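Alpha-L-arabinofuranosidase B (Aspergillus kawachii, PDB 6SXT) releases terminal non-reducing alpha-L-arabinofuranosyl residues by hydrolysis from arabinoxylan, L-arabinan and arabinogalactan, joining a catalytic domain to a C-terminal arabinose-binding domain. Local coordinates at residues A66-L71 with A455-V460; E180-G185 with V228-K233; G53-A58 with V112-Q117. All blocks are in the same frame, centred on the assembly; numbering follows the deposited sequence. Where two conformers were deposited one is given.

Contact 1: residues A66-L71 with A455-V460. With NAG (2-acetamido-2-deoxy-beta-D-glucopyranose), chain D.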
loop_
_atom_site.group_PDB
_atom_site.type_symbol
_atom_site.label_atom_id
_atom_site.label_comp_id
_atom_site.label_asym_id
_atom_site.label_seq_id
_atom_site.Cartn_x
_atom_site.Cartn_y
_atom_site.Cartn_z
ATOM N N ALA A 66 -4.867 -1.286 -19.449
ATOM C CA ALA A 66 -6.194 -0.877 -19.955
ATOM C C ALA A 66 -7.122 -2.098 -19.999
ATOM O O ALA A 66 -6.725 -3.185 -20.442
ATOM C CB ALA A 66 -6.059 -0.256 -21.308
ATOM N N ASN A 67 -8.361 -1.951 -19.511
ATOM C CA ASN A 67 -9.375 -3.017 -19.624
ATOM C C ASN A 67 -8.917 -4.289 -18.933
ATOM O O ASN A 67 -9.294 -5.370 -19.366
ATOM C CB ASN A 67 -9.756 -3.321 -21.077
ATOM C CG ASN A 67 -10.163 -2.073 -21.763
ATOM O OD1 ASN A 67 -9.354 -1.488 -22.485
ATOM N ND2 ASN A 67 -11.395 -1.662 -21.497
ATOM N N THR A 68 -8.122 -4.176 -17.866
ATOM C CA THR A 68 -7.737 -5.322 -17.049
ATOM C C THR A 68 -7.263 -4.795 -15.706
ATOM O O THR A 68 -7.547 -3.622 -15.385
ATOM C CB THR A 68 -6.713 -6.200 -17.792
ATOM O OG1 THR A 68 -6.527 -7.427 -17.103
ATOM C CG2 THR A 68 -5.363 -5.535 -18.040
ATOM N N THR A 69 -6.584 -5.673 -14.994
ATOM C CA THR A 69 -6.026 -5.397 -13.659
ATOM C C THR A 69 -4.524 -5.614 -13.721
ATOM O O THR A 69 -4.067 -6.453 -14.508
ATOM C CB THR A 69 -6.677 -6.282 -12.594
ATOM O OG1 THR A 69 -6.446 -7.647 -12.940
ATOM C CG2 THR A 69 -8.137 -5.927 -12.462
ATOM N N CYS A 70 -3.797 -4.903 -12.882
ATOM C CA CYS A 70 -2.325 -5.046 -12.858
ATOM C C CYS A 70 -1.838 -5.196 -11.432
ATOM O O CYS A 70 -2.381 -4.565 -10.504
ATOM C CB CYS A 70 -1.652 -3.862 -13.493
ATOM S SG CYS A 70 -1.559 -4.002 -15.298
ATOM N N LEU A 71 -0.775 -5.975 -11.310
ATOM C CA LEU A 71 -0.012 -6.181 -10.078
ATOM C C LEU A 71 1.415 -5.709 -10.338
ATOM O O LEU A 71 1.911 -5.849 -11.473
ATOM C CB LEU A 71 0.014 -7.660 -9.751
ATOM C CG LEU A 71 -1.341 -8.292 -9.431
ATOM C CD1 LEU A 71 -1.206 -9.790 -9.216
ATOM C CD2 LEU A 71 -1.996 -7.627 -8.227
ATOM N N ALA A 455 -13.706 -9.010 -5.227
ATOM C CA ALA A 455 -12.954 -10.090 -5.911
ATOM C C ALA A 455 -11.744 -9.498 -6.641
ATOM O O ALA A 455 -11.842 -8.395 -7.216
ATOM C CB ALA A 455 -13.819 -10.792 -6.921
ATOM N N SER A 456 -10.697 -10.308 -6.683
ATOM C CA SER A 456 -9.520 -10.051 -7.531
ATOM C C SER A 456 -9.652 -10.816 -8.844
ATOM O O SER A 456 -10.377 -11.809 -8.942
ATOM C CB SER A 456 -8.259 -10.314 -6.781
ATOM O OG SER A 456 -8.164 -11.677 -6.359
ATOM N N ASN A 457 -8.881 -10.380 -9.843
ATOM C CA ASN A 457 -8.818 -10.970 -11.190
ATOM C C ASN A 457 -7.875 -12.164 -11.102
ATOM O O ASN A 457 -6.672 -12.004 -11.347
ATOM C CB ASN A 457 -8.422 -9.908 -12.207
ATOM C CG ASN A 457 -8.503 -10.294 -13.672
ATOM O OD1 ASN A 457 -8.078 -9.519 -14.561
ATOM N ND2 ASN A 457 -9.124 -11.411 -13.930
ATOM N N GLY A 458 -8.394 -13.331 -10.729
ATOM C CA GLY A 458 -7.584 -14.446 -10.253
ATOM C C GLY A 458 -7.240 -14.301 -8.800
ATOM O O GLY A 458 -7.069 -13.179 -8.314
ATOM N N GLY A 459 -7.172 -15.418 -8.099
ATOM C CA GLY A 459 -6.859 -15.410 -6.674
ATOM C C GLY A 459 -7.258 -16.691 -6.004
ATOM O O GLY A 459 -7.731 -17.621 -6.698
ATOM N N VAL A 460 -7.080 -16.737 -4.715
ATOM C CA VAL A 460 -7.286 -17.985 -3.958
ATOM C C VAL A 460 -8.770 -18.205 -3.651
ATOM O O VAL A 460 -9.077 -19.358 -3.236
ATOM C CB VAL A 460 -6.422 -18.031 -2.704
ATOM C CG1 VAL A 460 -4.951 -17.910 -3.030
ATOM C CG2 VAL A 460 -6.834 -17.017 -1.644
HETATM C C1 NAG D . -11.880 -0.449 -22.085
HETATM C C2 NAG D . -13.040 -0.647 -23.053
HETATM C C3 NAG D . -13.474 0.706 -23.649
HETATM C C4 NAG D . -13.711 1.743 -22.538
HETATM C C5 NAG D . -12.624 1.716 -21.467
HETATM C C6 NAG D . -13.012 2.556 -20.224
HETATM C C7 NAG D . -13.042 -2.920 -23.998
HETATM C C8 NAG D . -12.548 -3.823 -25.074
HETATM N N2 NAG D . -12.692 -1.627 -24.086
HETATM O O3 NAG D . -14.674 0.572 -24.478
HETATM O O4 NAG D . -13.904 3.047 -23.094
HETATM O O5 NAG D . -12.308 0.393 -21.000
HETATM O O6 NAG D . -14.279 2.078 -19.678
HETATM O O7 NAG D . -13.746 -3.340 -23.078
HETATM O O HOH W 1 -8.906 -8.787 -17.364
#

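Contact 2: residues E180-G185 with V228-K233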
loop_
_atom_site.group_PDB
_atom_site.type_symbol
_atom_site.label_atom_id
_atom_site.label_comp_id
_atom_site.label_asym_id
_atom_site.label_seq_id
_atom_site.Cartn_x
_atom_site.Cartn_y
_atom_site.Cartn_z
ATOM N N GLU A 180 16.793 -4.614 11.371
ATOM C CA GLU A 180 16.821 -3.152 11.565
ATOM C C GLU A 180 16.054 -2.529 10.393
ATOM O O GLU A 180 16.621 -2.449 9.258
ATOM C CB GLU A 180 18.245 -2.673 11.567
ATOM C CG GLU A 180 18.384 -1.188 11.897
ATOM C CD GLU A 180 19.829 -0.788 12.077
ATOM O OE1 GLU A 180 20.600 -0.792 11.108
ATOM O OE2 GLU A 180 20.186 -0.480 13.267
ATOM N N ALA A 181 14.813 -2.183 10.657
ATOM C CA ALA A 181 13.913 -1.706 9.597
ATOM C C ALA A 181 13.024 -0.588 10.122
ATOM O O ALA A 181 12.656 -0.517 11.296
ATOM C CB ALA A 181 13.107 -2.871 9.089
ATOM N N ILE A 182 12.713 0.331 9.213
ATOM C CA ILE A 182 11.637 1.324 9.403
ATOM C C ILE A 182 10.322 0.616 9.648
ATOM O O ILE A 182 9.965 -0.266 8.865
ATOM C CB ILE A 182 11.549 2.256 8.193
ATOM C CG1 ILE A 182 12.831 3.039 7.985
ATOM C CG2 ILE A 182 10.327 3.156 8.327
ATOM C CD1 ILE A 182 12.919 3.658 6.585
ATOM N N TYR A 183 9.585 1.079 10.632
ATOM C CA TYR A 183 8.193 0.694 10.856
ATOM C C TYR A 183 7.325 1.964 10.833
ATOM O O TYR A 183 7.727 2.987 11.396
ATOM C CB TYR A 183 8.038 0.008 12.230
ATOM C CG TYR A 183 6.597 -0.139 12.634
ATOM C CD1 TYR A 183 5.857 -1.254 12.259
ATOM C CD2 TYR A 183 5.935 0.824 13.380
ATOM C CE1 TYR A 183 4.512 -1.373 12.543
ATOM C CE2 TYR A 183 4.593 0.714 13.678
ATOM C CZ TYR A 183 3.867 -0.386 13.276
ATOM O OH TYR A 183 2.515 -0.482 13.512
ATOM N N LEU A 184 6.154 1.880 10.240
ATOM C CA LEU A 184 5.140 2.960 10.330
ATOM C C LEU A 184 3.780 2.355 10.623
ATOM O O LEU A 184 3.300 1.545 9.839
ATOM C CB LEU A 184 5.086 3.810 9.061
ATOM C CG LEU A 184 4.073 4.946 9.111
ATOM C CD1 LEU A 184 4.358 5.965 10.190
ATOM C CD2 LEU A 184 4.001 5.630 7.755
ATOM N N GLY A 185 3.153 2.798 11.725
ATOM C CA GLY A 185 1.832 2.313 12.096
ATOM C C GLY A 185 1.540 2.674 13.549
ATOM O O GLY A 185 2.304 3.388 14.157
ATOM N N VAL A 228 5.259 11.198 4.263
ATOM C CA VAL A 228 6.245 11.238 5.355
ATOM C C VAL A 228 7.570 10.721 4.855
ATOM O O VAL A 228 7.623 9.656 4.209
ATOM C CB VAL A 228 5.743 10.543 6.626
ATOM C CG1 VAL A 228 5.412 9.108 6.427
ATOM C CG2 VAL A 228 6.765 10.707 7.755
ATOM N N THR A 229 8.648 11.451 5.143
ATOM C CA THR A 229 10.009 10.917 4.984
ATOM C C THR A 229 10.417 10.291 6.297
ATOM O O THR A 229 10.498 11.021 7.288
ATOM C CB THR A 229 11.040 11.962 4.605
ATOM O OG1 THR A 229 10.580 12.628 3.418
ATOM C CG2 THR A 229 12.375 11.328 4.339
ATOM N N ALA A 230 10.680 8.989 6.303
ATOM C CA ALA A 230 11.230 8.301 7.492
ATOM C C ALA A 230 12.673 7.993 7.193
ATOM O O ALA A 230 12.918 7.252 6.211
ATOM C CB ALA A 230 10.434 7.050 7.758
ATOM N N ALA A 231 13.619 8.450 8.016
ATOM C CA ALA A 231 15.052 8.186 7.815
ATOM C C ALA A 231 15.578 7.520 9.077
ATOM O O ALA A 231 15.463 8.107 10.186
ATOM C CB ALA A 231 15.850 9.425 7.478
ATOM N N VAL A 232 16.180 6.359 8.899
ATOM C CA VAL A 232 16.649 5.521 10.039
ATOM C C VAL A 232 18.094 5.150 9.772
ATOM O O VAL A 232 18.495 4.891 8.599
ATOM C CB VAL A 232 15.737 4.292 10.253
ATOM C CG1 VAL A 232 16.438 3.184 11.048
ATOM C CG2 VAL A 232 14.439 4.733 10.862
ATOM N N LYS A 233 18.922 5.080 10.812
ATOM C CA LYS A 233 20.315 4.660 10.630
ATOM C C LYS A 233 20.772 3.977 11.911
ATOM O O LYS A 233 20.175 4.218 12.966
ATOM C CB LYS A 233 21.214 5.836 10.254
ATOM C CG LYS A 233 21.140 7.058 11.169
ATOM C CD LYS A 233 21.789 8.253 10.546
ATOM C CE LYS A 233 21.634 9.533 11.341
ATOM N NZ LYS A 233 22.119 10.700 10.537
#

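Contact 3: residues G53-A58 with V112-Q117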
loop_
_atom_site.group_PDB
_atom_site.type_symbol
_atom_site.label_atom_id
_atom_site.label_comp_id
_atom_site.label_asym_id
_atom_site.label_seq_id
_atom_site.Cartn_x
_atom_site.Cartn_y
_atom_site.Cartn_z
ATOM N N GLY A 53 17.156 9.797 -14.883
ATOM C CA GLY A 53 17.005 10.484 -13.611
ATOM C C GLY A 53 15.627 11.004 -13.348
ATOM O O GLY A 53 15.442 11.721 -12.383
ATOM N N GLY A 54 14.666 10.581 -14.182
ATOM C CA GLY A 54 13.347 11.190 -14.182
ATOM C C GLY A 54 12.258 10.372 -13.502
ATOM O O GLY A 54 12.499 9.531 -12.619
ATOM N N ILE A 55 11.047 10.625 -13.956
ATOM C CA ILE A 55 9.780 10.121 -13.355
ATOM C C ILE A 55 9.291 8.913 -14.152
ATOM O O ILE A 55 9.389 8.901 -15.381
ATOM C CB ILE A 55 8.732 11.241 -13.327
ATOM C CG1 ILE A 55 9.283 12.520 -12.696
ATOM C CG2 ILE A 55 7.472 10.799 -12.616
ATOM C CD1 ILE A 55 9.804 12.333 -11.292
ATOM N N ALA A 56 8.726 7.919 -13.463
ATOM C CA ALA A 56 8.153 6.742 -14.102
ATOM C C ALA A 56 7.202 7.103 -15.239
ATOM O O ALA A 56 6.424 8.066 -15.111
ATOM C CB ALA A 56 7.401 5.931 -13.040
ATOM N N ASP A 57 7.200 6.253 -16.263
ATOM C CA ASP A 57 6.288 6.365 -17.419
ATOM C C ASP A 57 4.912 5.810 -17.047
ATOM O O ASP A 57 4.541 4.669 -17.404
ATOM C CB ASP A 57 6.865 5.624 -18.613
ATOM C CG ASP A 57 6.144 5.874 -19.915
ATOM O OD1 ASP A 57 5.121 6.524 -19.892
ATOM O OD2 ASP A 57 6.729 5.369 -20.924
ATOM N N ALA A 58 4.153 6.577 -16.280
ATOM C CA ALA A 58 2.813 6.170 -15.822
ATOM C C ALA A 58 1.873 5.948 -17.019
ATOM O O ALA A 58 0.995 5.099 -16.956
ATOM C CB ALA A 58 2.270 7.228 -14.910
ATOM N N VAL A 112 -0.168 9.332 -7.464
ATOM C CA VAL A 112 0.414 10.613 -7.031
ATOM C C VAL A 112 0.729 11.433 -8.280
ATOM O O VAL A 112 0.710 10.874 -9.392
ATOM C CB VAL A 112 1.672 10.429 -6.174
ATOM C CG1 VAL A 112 1.312 9.782 -4.844
ATOM C CG2 VAL A 112 2.734 9.664 -6.956
ATOM N N THR A 113 1.115 12.678 -8.066
ATOM C CA THR A 113 1.894 13.406 -9.055
ATOM C C THR A 113 3.210 13.782 -8.417
ATOM O O THR A 113 3.257 14.057 -7.191
ATOM C CB THR A 113 1.191 14.615 -9.684
ATOM O OG1 THR A 113 0.786 15.512 -8.638
ATOM C CG2 THR A 113 0.012 14.206 -10.539
ATOM N N LEU A 114 4.257 13.790 -9.219
ATOM C CA LEU A 114 5.588 14.333 -8.845
ATOM C C LEU A 114 5.820 15.548 -9.740
ATOM O O LEU A 114 5.872 15.358 -10.990
ATOM C CB LEU A 114 6.681 13.278 -9.027
ATOM C CG LEU A 114 6.920 12.345 -7.845
ATOM C CD1 LEU A 114 5.725 11.434 -7.614
ATOM C CD2 LEU A 114 8.150 11.493 -8.120
ATOM N N ASN A 115 5.792 16.723 -9.139
ATOM C CA ASN A 115 5.858 18.024 -9.876
ATOM C C ASN A 115 4.886 18.016 -11.068
ATOM O O ASN A 115 5.276 18.442 -12.204
ATOM C CB ASN A 115 7.258 18.277 -10.353
ATOM C CG ASN A 115 7.556 19.759 -10.622
ATOM O OD1 ASN A 115 6.753 20.655 -10.335
ATOM N ND2 ASN A 115 8.708 19.969 -11.213
ATOM N N GLY A 116 3.687 17.540 -10.838
ATOM C CA GLY A 116 2.570 17.550 -11.794
ATOM C C GLY A 116 2.484 16.379 -12.746
ATOM O O GLY A 116 1.486 16.342 -13.505
ATOM N N GLN A 117 3.427 15.447 -12.736
ATOM C CA GLN A 117 3.446 14.274 -13.615
ATOM C C GLN A 117 2.945 13.076 -12.805
ATOM O O GLN A 117 3.457 12.821 -11.704
ATOM C CB GLN A 117 4.875 14.116 -14.150
ATOM C CG GLN A 117 5.000 13.032 -15.180
ATOM C CD GLN A 117 6.351 13.017 -15.899
ATOM O OE1 GLN A 117 6.721 11.926 -16.323
ATOM N NE2 GLN A 117 7.001 14.170 -16.051
#

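Contact 1: residues A66-L71 with A455-V460
Thr-69 and Asn-457 mark the closest backbone approach of two loops, their CA atoms 6.7 Å apart. Residues 66-69 form an irregular run that leads into strand 70-75, while 455-460 leaves strand 451-455 and bends at Asn-457 (phi/psi -82°/86°) in an inverse gamma turn. Asn-457 carries its CG anti to the backbone N (chi1 -171°), which sends the amide outward to the two threonines. Its OD1 meets Thr-69 OG1 at 3.0 Å, a possible hydrogen bond, although the hydroxyl proton has a second acceptor available and the bond is not settled. The same OG1 lies 3.1 Å from Asn-457 CB, and Thr-69 CG2 lies 4.0 Å from that CB, so the threonine meets both the base and the polar end of the asparagine. A water adds a second route: Thr-68 OG1 donates to it over 2.8 Å, and the water in turn donates to Asn-457 OD1 over 3.0 Å. OD1 thus lies within bonding range of Thr-69 OG1 and is bridged to Thr-68 OG1 by the water.

The example is one small polar patch where two domains meet, here the concanavalin-like catalytic domain and the beta-trefoil arabinose-binding domain. Phe-469 of helix 469-472 touches both Thr-69 and Asn-457. On the trefoil side, Ser-456 OG bonds Gly-458 O at 2.7 Å from above the carbonyl plane, a brace across the bend. On the catalytic side, Cys-70 is tied to Cys-65 by a disulfide, and Thr-69 is the hydroxyl residue of the Asn-67 glycosylation sequon. Asn-67 ND2 is joined to C1 of the N-acetylglucosamine (1.4 Å) and also bonds Leu-428 O, while the sugar itself bonds Ala-427 O, both acceptors belonging to the arabinose-binding domain.

Contact 2: residues E180-G185 with V228-K233
Ile-182 faces Val-232 across two antiparallel strands whose axes approach to 7.6 Å at an angle of 154°; the strands belong to two facing sheets and touch through side chains rather than as paired neighbours. Ile-182 does most of the touching. Three of its side-chain carbons divide the work: CG1 slides past Val-232 CG2 at 3.7 Å, CG2 rests on Ala-230 CB at 3.9 Å, and CD1 reaches the backbone, 3.6 Å from Ala-230 O. A chi1 of -61° sets CG1 beside Val-232 and CG2 beside Ala-230, sharing out the two branches along strand 227-235. Farther along, Leu-184 and Val-228 reach toward each other tip to tip, CD2 to CG1, at 4.0 Å. This is the interior of the beta-sandwich of the catalytic domain, a textbook case of small and branched aliphatics interlocking between sheets. Strand 180-185 is paired with 163-164 and 199-203, and Ala-181 and Tyr-183 point to the other face, against Asp-163 of the inhibitor pocket. Strand 227-235 runs between 145-152 and 238-245; Met-147 and Leu-151 of 145-152 and Ile-200 and Val-202 of 199-203 enclose the same apolar layer, while Lys-233 turns away to salt bridges with Asp-302 and Glu-305 of helix 302-315.

Contact 3: residues G53-A58 with V112-Q117
Ile-55 lies against Leu-114 and Gln-117, the first and last residues of a type I' beta turn that closes a tight two-residue hairpin between strands 111-114 and 117-124. The turn residues Asn-115 and Gly-116 both have positive phi, and the flanking residues are locked by a pair of backbone bonds, Leu-114 N to Gln-117 O at 2.8 Å and Gln-117 N to Leu-114 O at 3.0 Å. Because both flanking side chains leave the hairpin toward the loop 53-57, they offer that loop one apolar surface and one polar arm.

Ile-55 buries the most surface here and serves both. Its CD1 is the part that meets leucine, 3.7 Å from Leu-114 CD2 and 4.0 Å from Leu-114 CB; the bend of the chain at chi2 (-57°) carries that methyl to the hairpin. Two conformers were deposited for Ile-55, and the contacts given belong to one of them. Leu-114 also touches Tyr-317 of strand 317-319.

Gln-117 approaches differently. It is stretched nearly straight (chi1 -174°, chi2 170°) and passes Ile-55 in the opposite direction, so that the amide, rather than the aliphatic stem, comes beside the branch point. This is a van der Waals contact of a polar group with hydrocarbon, and Leu-50, earlier in the same loop as Ile-55, also touches Gln-117.

The loop goes on directly into helix 58-64: Asp-57 is its N-cap, with OD1 accepting from Ala-60 N, and the hairpin turn thus lies near the start of this helix. At the heart of the glutamine contact, Gln-117 OE1 stands 3.7 Å from Ile-55 CB and 3.9 Å from Ile-55 CG2.

How the contacts relate
The three contacts show one chain held together at different levels. Contact 3 closes before contact 2 opens, both inside the catalytic domain, and both reach the nine-stranded sheet, through strand 111-114 in one case and strand 227-235 in the other; their centres are about 23 Å apart. Of the three, only contact 1 joins the two domains. Its segments alternate along the chain with those of contact 3, their nearest atoms about 9 Å apart, while contact 2 is nested within the long loop it closes. Contacts 1 and 2 lie on opposite sides of the chain's centre, about 31 Å between centres. Sandwich interior and hairpin turn are thus separate places within the catalytic domain, and contact 1 holds the arabinose-binding domain against it.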